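Local structure of Rep (Escherichia coli, 3VW4) at residues N10-A21 against E58-I66. The protein is the plasmid ColE2-P9 replication initiator, an initiator-primase whose DNA-binding domain, the piece in this chain, binds and unwinds the duplex replication origin. Residues are numbered along the deposited sequence; the frame is centred on the assembly and turned at random.
Sequences NYHLFEKVRKWA and ECRAIGKSI. With nucleotides of chain D; nucleotides of chain C.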
ATOM      1  N   ASN A  10      -1.123  -9.875  24.190  1.00  9.30           N
ATOM      2  CA  ASN A  10       0.071  -9.321  23.614  1.00  8.50           C
ATOM      3  C   ASN A  10       0.053  -9.494  22.088  1.00  8.11           C
ATOM      4  O   ASN A  10       0.127  -8.509  21.336  1.00  7.56           O
ATOM      5  CB  ASN A  10       1.331  -9.846  24.279  1.00  9.06           C
ATOM      6  CG  ASN A  10       2.563  -9.155  23.764  1.00  8.77           C
ATOM      7  OD1 ASN A  10       2.915  -9.277  22.548  1.00  8.53           O
ATOM      8  ND2 ASN A  10       3.244  -8.425  24.646  1.00  9.01           N
ATOM      9  N   TYR A  11      -0.063 -10.726  21.635  1.00  8.63           N
ATOM     10  CA  TYR A  11      -0.210 -11.036  20.222  1.00  8.85           C
ATOM     11  C   TYR A  11      -1.175 -10.074  19.517  1.00  8.55           C
ATOM     12  O   TYR A  11      -0.897  -9.368  18.544  1.00  8.25           O
ATOM     13  CB  TYR A  11      -0.706 -12.481  20.089  1.00  9.87           C
ATOM     14  CG  TYR A  11      -0.808 -13.032  18.680  1.00 10.62           C
ATOM     15  CD1 TYR A  11      -1.934 -12.781  17.874  1.00 11.02           C
ATOM     16  CD2 TYR A  11       0.195 -13.825  18.154  1.00 11.47           C
ATOM     17  CE1 TYR A  11      -2.032 -13.274  16.579  1.00 12.15           C
ATOM     18  CE2 TYR A  11       0.110 -14.314  16.859  1.00 12.64           C
ATOM     19  CZ  TYR A  11      -0.996 -14.034  16.079  1.00 12.97           C
ATOM     20  OH  TYR A  11      -1.067 -14.575  14.805  1.00 14.61           O
ATOM     21  N   HIS A  12      -2.341 -10.051  20.047  1.00  8.99           N
ATOM     22  CA  HIS A  12      -3.380  -9.367  19.405  1.00  9.50           C
ATOM     23  C   HIS A  12      -3.012  -7.923  19.271  1.00  8.86           C
ATOM     24  O   HIS A  12      -3.213  -7.312  18.209  1.00  9.24           O
ATOM     25  CB  HIS A  12      -4.578  -9.516  20.276  1.00 10.25           C
ATOM     26  CG  HIS A  12      -5.681  -8.697  19.836  1.00 11.15           C
ATOM     27  ND1 HIS A  12      -5.995  -7.493  20.446  1.00 11.14           N
ATOM     28  CD2 HIS A  12      -6.523  -8.849  18.754  1.00 12.42           C
ATOM     29  CE1 HIS A  12      -7.040  -6.953  19.802  1.00 12.37           C
ATOM     30  NE2 HIS A  12      -7.353  -7.787  18.754  1.00 13.23           N
ATOM     31  N   LEU A  13      -2.486  -7.340  20.331  1.00  8.19           N
ATOM     32  CA  LEU A  13      -2.021  -5.992  20.199  1.00  7.73           C
ATOM     33  C   LEU A  13      -0.853  -5.888  19.202  1.00  7.48           C
ATOM     34  O   LEU A  13      -0.857  -4.992  18.382  1.00  7.50           O
ATOM     35  CB  LEU A  13      -1.646  -5.415  21.548  1.00  7.44           C
ATOM     36  CG  LEU A  13      -2.624  -4.639  22.429  1.00  8.00           C
ATOM     37  CD1 LEU A  13      -4.073  -4.506  21.986  1.00  8.81           C
ATOM     38  CD2 LEU A  13      -2.529  -5.250  23.779  1.00  8.27           C
ATOM     39  N   PHE A  14       0.151  -6.769  19.255  1.00  7.63           N
ATOM     40  CA  PHE A  14       1.330  -6.633  18.384  1.00  7.58           C
ATOM     41  C   PHE A  14       0.893  -6.778  16.953  1.00  8.18           C
ATOM     42  O   PHE A  14       1.337  -6.128  16.085  1.00  8.10           O
ATOM     43  CB  PHE A  14       2.346  -7.717  18.750  1.00  8.25           C
ATOM     44  CG  PHE A  14       3.478  -7.850  17.766  1.00  8.67           C
ATOM     45  CD1 PHE A  14       4.478  -6.892  17.690  1.00  8.45           C
ATOM     46  CD2 PHE A  14       3.521  -8.895  16.883  1.00  9.46           C
ATOM     47  CE1 PHE A  14       5.513  -7.008  16.769  1.00  9.03           C
ATOM     48  CE2 PHE A  14       4.540  -8.981  15.960  1.00 10.10           C
ATOM     49  CZ  PHE A  14       5.544  -8.046  15.898  1.00  9.87           C
ATOM     50  N   GLU A  15      -0.029  -7.658  16.684  1.00  9.42           N
ATOM     51  CA  GLU A  15      -0.468  -7.899  15.265  1.00 10.67           C
ATOM     52  C   GLU A  15      -1.275  -6.728  14.716  1.00 11.29           C
ATOM     53  O   GLU A  15      -1.013  -6.285  13.617  1.00 12.04           O
ATOM     54  CB  GLU A  15      -1.311  -9.211  15.149  1.00 11.43           C
ATOM     55  CG  GLU A  15      -0.511 -10.467  15.315  1.00 11.73           C
ATOM     56  CD  GLU A  15       0.393 -10.676  14.116  1.00 12.68           C
ATOM     57  OE1 GLU A  15      -0.167 -10.789  12.981  1.00 13.84           O
ATOM     58  OE2 GLU A  15       1.639 -10.718  14.282  1.00 12.23           O
ATOM     59  N   LYS A  16      -2.302  -6.279  15.456  1.00 12.06           N
ATOM     60  CA  LYS A  16      -3.134  -5.134  15.070  1.00 13.02           C
ATOM     61  C   LYS A  16      -2.265  -3.921  14.747  1.00 11.77           C
ATOM     62  O   LYS A  16      -2.202  -3.479  13.624  1.00 12.43           O
ATOM     63  CB  LYS A  16      -4.036  -4.769  16.233  1.00 14.20           C
ATOM     64  CG  LYS A  16      -5.466  -5.110  16.009  1.00 17.48           C
ATOM     65  CD  LYS A  16      -6.073  -4.127  15.050  1.00 20.81           C
ATOM     66  CE  LYS A  16      -7.602  -4.212  15.095  1.00 24.79           C
ATOM     67  NZ  LYS A  16      -8.185  -4.979  13.934  1.00 28.27           N
ATOM     68  N   VAL A  17      -1.559  -3.433  15.737  1.00 10.13           N
ATOM     69  CA  VAL A  17      -0.786  -2.243  15.607  1.00  9.46           C
ATOM     70  C   VAL A  17       0.362  -2.337  14.542  1.00  9.39           C
ATOM     71  O   VAL A  17       0.685  -1.336  13.861  1.00  9.31           O
ATOM     72  CB  VAL A  17      -0.240  -1.846  17.000  1.00  8.56           C
ATOM     73  CG1 VAL A  17       0.814  -0.768  16.930  1.00  7.97           C
ATOM     74  CG2 VAL A  17      -1.362  -1.405  17.892  1.00  9.01           C
ATOM     75  N   ARG A  18       1.012  -3.494  14.390  1.00  9.17           N
ATOM     76  CA  ARG A  18       2.152  -3.484  13.488  1.00  9.10           C
ATOM     77  C   ARG A  18       1.650  -3.226  12.067  1.00 10.14           C
ATOM     78  O   ARG A  18       2.276  -2.554  11.283  1.00  9.92           O
ATOM     79  CB  ARG A  18       3.016  -4.758  13.654  1.00  9.14           C
ATOM     80  CG  ARG A  18       2.528  -5.998  12.914  1.00  9.99           C
ATOM     81  CD  ARG A  18       3.448  -7.154  13.181  1.00 10.20           C
ATOM     82  NE  ARG A  18       2.744  -8.361  12.864  1.00 11.18           N
ATOM     83  CZ  ARG A  18       2.764  -8.936  11.668  1.00 12.63           C
ATOM     84  NH1 ARG A  18       3.468  -8.407  10.657  1.00 13.08           N
ATOM     85  NH2 ARG A  18       2.061 -10.028  11.491  1.00 13.58           N
ATOM     86  N   LYS A  19       0.461  -3.714  11.785  1.00 11.61           N
ATOM     87  CA  LYS A  19      -0.094  -3.608  10.449  1.00 13.66           C
ATOM     88  C   LYS A  19      -0.491  -2.166  10.158  1.00 13.70           C
ATOM     89  O   LYS A  19      -0.413  -1.697   9.001  1.00 15.46           O
ATOM     90  CB  LYS A  19      -1.297  -4.538  10.251  1.00 15.75           C
ATOM     91  CG  LYS A  19      -1.037  -5.829   9.450  1.00 18.40           C
ATOM     92  CD  LYS A  19      -0.892  -7.038  10.406  1.00 19.64           C
ATOM     93  CE  LYS A  19      -1.685  -8.324   9.984  1.00 23.67           C
ATOM     94  NZ  LYS A  19      -1.159  -9.034   8.743  1.00 26.28           N
ATOM     95  N   TRP A  20      -0.929  -1.487  11.220  1.00 11.97           N
ATOM     96  CA  TRP A  20      -1.347  -0.099  11.148  1.00 11.41           C
ATOM     97  C   TRP A  20      -0.110   0.764  10.956  1.00 10.24           C
ATOM     98  O   TRP A  20      -0.048   1.525  10.026  1.00 10.74           O
ATOM     99  CB  TRP A  20      -2.110   0.248  12.398  1.00 10.90           C
ATOM    100  CG  TRP A  20      -2.150   1.745  12.677  1.00 10.93           C
ATOM    101  CD1 TRP A  20      -3.121   2.675  12.284  1.00 12.38           C
ATOM    102  CD2 TRP A  20      -1.159   2.534  13.402  1.00  9.60           C
ATOM    103  NE1 TRP A  20      -2.793   3.896  12.726  1.00 12.21           N
ATOM    104  CE2 TRP A  20      -1.658   3.888  13.412  1.00 10.59           C
ATOM    105  CE3 TRP A  20       0.016   2.248  14.028  1.00  8.25           C
ATOM    106  CZ2 TRP A  20      -0.984   4.904  14.003  1.00 10.27           C
ATOM    107  CZ3 TRP A  20       0.706   3.284  14.635  1.00  8.03           C
ATOM    108  CH2 TRP A  20       0.226   4.611  14.582  1.00  8.93           C
ATOM    109  N   ALA A  21       0.881   0.632  11.828  1.00  8.68           N
ATOM    110  CA  ALA A  21       2.140   1.289  11.686  1.00  8.05           C
ATOM    111  C   ALA A  21       2.890   1.198  10.351  1.00  8.61           C
ATOM    112  O   ALA A  21       3.582   2.165   9.983  1.00  8.30           O
ATOM    113  CB  ALA A  21       3.052   0.845  12.766  1.00  7.05           C
ATOM    114  N   GLU A  58       3.211  -2.796  29.760  1.00 13.91           N
ATOM    115  CA  GLU A  58       3.272  -3.786  28.675  1.00 12.68           C
ATOM    116  C   GLU A  58       3.008  -3.168  27.293  1.00 10.99           C
ATOM    117  O   GLU A  58       3.745  -3.427  26.334  1.00 10.17           O
ATOM    118  CB  GLU A  58       2.387  -5.018  28.945  1.00 13.10           C
ATOM    119  CG  GLU A  58       2.576  -6.160  27.919  1.00 12.74           C
ATOM    120  CD  GLU A  58       2.227  -7.543  28.481  1.00 14.13           C
ATOM    121  OE1 GLU A  58       1.731  -7.599  29.677  1.00 16.30           O
ATOM    122  OE2 GLU A  58       2.468  -8.572  27.788  1.00 13.83           O
ATOM    123  N   CYS A  59       1.964  -2.335  27.224  1.00 10.69           N
ATOM    124  CA  CYS A  59       1.737  -1.424  26.136  1.00  9.71           C
ATOM    125  C   CYS A  59       2.970  -0.691  25.633  1.00  9.60           C
ATOM    126  O   CYS A  59       3.218  -0.696  24.415  1.00  8.53           O
ATOM    127  CB  CYS A  59       0.713  -0.436  26.556  1.00 10.58           C
ATOM    128  SG  CYS A  59      -0.935  -1.196  26.732  1.00 10.56           S
ATOM    129  N   ARG A  60       3.782  -0.132  26.527  1.00 10.90           N
ATOM    130  CA  ARG A  60       5.030   0.539  26.102  1.00 11.12           C
ATOM    131  C   ARG A  60       5.978  -0.399  25.447  1.00 10.35           C
ATOM    132  O   ARG A  60       6.537  -0.069  24.370  1.00  9.73           O
ATOM    133  CB  ARG A  60       5.747   1.299  27.209  1.00 13.44           C
ATOM    134  CG  ARG A  60       4.867   2.405  27.789  1.00 14.97           C
ATOM    135  CD  ARG A  60       5.513   3.360  28.796  1.00 17.70           C
ATOM    136  NE  ARG A  60       4.665   3.439  30.014  1.00 19.73           N
ATOM    137  CZ  ARG A  60       5.022   2.961  31.208  1.00 21.77           C
ATOM    138  NH1 ARG A  60       6.214   2.374  31.337  1.00 22.55           N
ATOM    139  NH2 ARG A  60       4.216   3.061  32.284  1.00 23.65           N
ATOM    140  N   ALA A  61       6.153  -1.565  26.039  1.00 10.56           N
ATOM    141  CA  ALA A  61       7.088  -2.536  25.494  1.00 10.38           C
ATOM    142  C   ALA A  61       6.645  -2.938  24.062  1.00  8.68           C
ATOM    143  O   ALA A  61       7.445  -2.845  23.144  1.00  8.41           O
ATOM    144  CB  ALA A  61       7.223  -3.743  26.427  1.00 11.36           C
ATOM    145  N   ILE A  62       5.369  -3.312  23.861  1.00  7.69           N
ATOM    146  CA  ILE A  62       4.970  -3.782  22.557  1.00  6.68           C
ATOM    147  C   ILE A  62       5.104  -2.619  21.546  1.00  6.09           C
ATOM    148  O   ILE A  62       5.514  -2.765  20.360  1.00  5.64           O
ATOM    149  CB  ILE A  62       3.607  -4.615  22.476  1.00  6.20           C
ATOM    150  CG1 ILE A  62       2.657  -3.955  21.594  1.00  5.52           C
ATOM    151  CG2 ILE A  62       2.902  -5.038  23.773  1.00  6.75           C
ATOM    152  CD1 ILE A  62       2.972  -4.482  20.259  1.00  5.32           C
ATOM    153  N   GLY A  63       4.773  -1.452  22.043  1.00  6.34           N
ATOM    154  CA  GLY A  63       4.901  -0.264  21.239  1.00  6.25           C
ATOM    155  C   GLY A  63       6.329   0.083  20.884  1.00  6.76           C
ATOM    156  O   GLY A  63       6.577   0.469  19.749  1.00  6.32           O
ATOM    157  N   LYS A  64       7.277  -0.051  21.820  1.00  8.00           N
ATOM    158  CA  LYS A  64       8.678   0.261  21.553  1.00  8.95           C
ATOM    159  C   LYS A  64       9.209  -0.647  20.436  1.00  8.54           C
ATOM    160  O   LYS A  64       9.944  -0.218  19.483  1.00  8.59           O
ATOM    161  CB  LYS A  64       9.494   0.045  22.832  1.00 11.10           C
ATOM    162  CG  LYS A  64      10.929   0.511  22.721  1.00 13.06           C
ATOM    163  CD  LYS A  64      11.645   0.608  24.083  1.00 16.03           C
ATOM    164  CE  LYS A  64      10.958   1.539  25.142  1.00 17.15           C
ATOM    165  NZ  LYS A  64      11.615   1.656  26.532  1.00 20.11           N
ATOM    166  N   SER A  65       8.816  -1.911  20.540  1.00  8.22           N
ATOM    167  CA  SER A  65       9.175  -2.904  19.569  1.00  8.15           C
ATOM    168  C   SER A  65       8.768  -2.494  18.150  1.00  7.13           C
ATOM    169  O   SER A  65       9.601  -2.534  17.251  1.00  7.59           O
ATOM    170  CB  SER A  65       8.522  -4.225  19.909  1.00  8.20           C
ATOM    171  OG  SER A  65       9.114  -5.243  19.112  1.00  9.00           O
ATOM    172  N   ILE A  66       7.508  -2.098  17.950  1.00  5.94           N
ATOM    173  CA  ILE A  66       7.038  -1.825  16.604  1.00  5.31           C
ATOM    174  C   ILE A  66       7.748  -0.588  16.051  1.00  5.34           C
ATOM    175  O   ILE A  66       8.123  -0.485  14.844  1.00  5.33           O
ATOM    176  CB  ILE A  66       5.510  -1.676  16.585  1.00  4.64           C
ATOM    177  CG1 ILE A  66       4.918  -3.013  17.080  1.00  4.74           C
ATOM    178  CG2 ILE A  66       5.032  -1.353  15.190  1.00  4.52           C
ATOM    179  CD1 ILE A  66       3.422  -3.031  17.243  1.00  4.58           C
TER
ATOM    180  P    DG D   1      11.695  -9.399  17.207  1.00 94.13           P
ATOM    181  OP1  DG D   1      12.366  -9.777  18.502  1.00 73.72           O
ATOM    182  OP2  DG D   1      11.947  -8.032  16.580  1.00 63.09           O
ATOM    183  O5'  DG D   1      11.594 -10.582  16.118  1.00 56.73           O
ATOM    184  C5'  DG D   1      11.230 -11.944  16.435  1.00 28.00           C
ATOM    185  C4'  DG D   1       9.742 -12.160  16.278  1.00 19.14           C
ATOM    186  O4'  DG D   1       9.041 -11.610  17.413  1.00 14.96           O
ATOM    187  C3'  DG D   1       9.078 -11.573  15.029  1.00 14.61           C
ATOM    188  O3'  DG D   1       8.540 -12.653  14.263  1.00 11.58           O
ATOM    189  C2'  DG D   1       7.900 -10.754  15.551  1.00 12.82           C
ATOM    190  C1'  DG D   1       7.788 -11.074  17.025  1.00 12.14           C
ATOM    191  N9   DG D   1       7.546  -9.929  17.890  1.00 11.29           N
ATOM    192  C8   DG D   1       8.350  -8.823  18.029  1.00 11.04           C
ATOM    193  N7   DG D   1       7.930  -7.995  18.947  1.00 10.06           N
ATOM    194  C5   DG D   1       6.805  -8.615  19.477  1.00 10.58           C
ATOM    195  C6   DG D   1       5.888  -8.168  20.470  1.00 10.48           C
ATOM    196  O6   DG D   1       5.920  -7.136  21.141  1.00 11.08           O
ATOM    197  N1   DG D   1       4.880  -9.090  20.686  1.00 10.52           N
ATOM    198  C2   DG D   1       4.742 -10.278  20.014  1.00 11.36           C
ATOM    199  N2   DG D   1       3.682 -11.027  20.365  1.00 11.62           N
ATOM    200  N3   DG D   1       5.558 -10.687  19.052  1.00 10.31           N
ATOM    201  C4   DG D   1       6.575  -9.826  18.858  1.00 10.72           C
ATOM    202  P    DA D   2       8.816 -12.665  12.718  1.00 11.13           P
ATOM    203  OP1  DA D   2       8.365 -13.966  12.255  1.00 10.96           O
ATOM    204  OP2  DA D   2      10.257 -12.227  12.673  1.00 10.40           O
ATOM    205  O5'  DA D   2       7.954 -11.660  11.793  1.00  9.41           O
ATOM    206  C5'  DA D   2       6.509 -11.505  11.879  1.00  7.70           C
ATOM    207  C4'  DA D   2       6.038 -10.405  10.938  1.00  7.25           C
ATOM    208  O4'  DA D   2       6.169  -9.073  11.518  1.00  6.99           O
ATOM    209  C3'  DA D   2       6.784 -10.280   9.619  1.00  6.62           C
ATOM    210  O3'  DA D   2       5.945  -9.533   8.785  1.00  6.30           O
ATOM    211  C2'  DA D   2       7.971  -9.423  10.025  1.00  6.72           C
ATOM    212  C1'  DA D   2       7.353  -8.443  11.014  1.00  6.36           C
ATOM    213  N9   DA D   2       8.146  -8.023  12.170  1.00  5.88           N
ATOM    214  C8   DA D   2       9.178  -8.633  12.829  1.00  5.63           C
ATOM    215  N7   DA D   2       9.618  -7.956  13.865  1.00  5.19           N
ATOM    216  C5   DA D   2       8.769  -6.862  13.932  1.00  5.16           C
ATOM    217  C6   DA D   2       8.656  -5.805  14.850  1.00  5.10           C
ATOM    218  N6   DA D   2       9.467  -5.636  15.902  1.00  4.92           N
ATOM    219  N1   DA D   2       7.699  -4.880  14.624  1.00  5.18           N
ATOM    220  C2   DA D   2       6.924  -5.011  13.545  1.00  5.14           C
ATOM    221  N3   DA D   2       6.911  -5.972  12.632  1.00  5.36           N
ATOM    222  C4   DA D   2       7.860  -6.887  12.895  1.00  5.51           C
TER
ATOM    223  P    DT C  20      -4.513  -6.443   4.193  1.00 81.54           P
ATOM    224  OP1  DT C  20      -3.685  -5.389   3.532  1.00 91.75           O
ATOM    225  OP2  DT C  20      -4.780  -6.328   5.645  1.00 80.97           O
ATOM    226  O5'  DT C  20      -5.926  -6.577   3.452  1.00 93.98           O
ATOM    227  C5'  DT C  20      -6.220  -5.925   2.183  1.00 96.98           C
ATOM    228  C4'  DT C  20      -6.632  -4.481   2.379  1.00 96.77           C
ATOM    229  O4'  DT C  20      -6.605  -4.149   3.784  1.00104.25           O
ATOM    230  C3'  DT C  20      -5.719  -3.462   1.703  1.00 84.84           C
ATOM    231  O3'  DT C  20      -6.271  -3.100   0.437  1.00 80.54           O
ATOM    232  C2'  DT C  20      -5.778  -2.250   2.617  1.00 84.29           C
ATOM    233  C1'  DT C  20      -6.346  -2.762   3.943  1.00100.86           C
ATOM    234  N1   DT C  20      -5.476  -2.584   5.144  1.00111.12           N
ATOM    235  C2   DT C  20      -6.092  -2.388   6.365  1.00105.46           C
ATOM    236  O2   DT C  20      -7.307  -2.382   6.508  1.00 90.07           O
ATOM    237  N3   DT C  20      -5.227  -2.209   7.421  1.00100.64           N
ATOM    238  C4   DT C  20      -3.842  -2.204   7.381  1.00 91.40           C
ATOM    239  O4   DT C  20      -3.201  -2.039   8.416  1.00 65.99           O
ATOM    240  C5   DT C  20      -3.262  -2.410   6.067  1.00 98.46           C
ATOM    241  C7   DT C  20      -1.770  -2.419   5.922  1.00 83.27           C
ATOM    242  C6   DT C  20      -4.097  -2.591   5.031  1.00106.77           C
TER
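Asn-10 and Glu-58 meet across helices 7-24 and 56-73. Asn-10 ND2 donates to Glu-58 OE2 at 3.2 Å, nearly straight at 169° and in the amide plane. Asn-10 OD1 accepts from N1 (2.7 Å) and N2 of DG1 of chain D. Phe-14 lies flat under this guanine, whose C4 sits 3.4 Å above the ring centre. Its CG is anti to the backbone N (chi1 169°), which sets one face against the guanine. Ile-62 CD1 lies at the ring edge and packs 3.6 Å from Phe-14 CB. Ser-65 OG donates to N7 of DG1 at 3.0 Å. Deeper in, Ile-66 is a knob among Phe-14, Val-17, Arg-18 and Ala-21, with CD1 3.5 Å from Val-17 CG1. Tyr-46 of helix 32-49 backs Val-17. Arg-18 grips Glu-15 side-on through NE and NH2, and NH1 lies 2.9 Å from O4' of DA2 of chain D. Losing the guanidinium to an alanine here is likely to leave the Glu-15 carboxylate without its salt-bridge partner and DA2 without NH1. Glu-58 probably sets which amide end faces the guanine. The helices touch the Watson-Crick and Hoogsteen edges of DG1, consistent with specific recognition of a guanine not paired with cytosine.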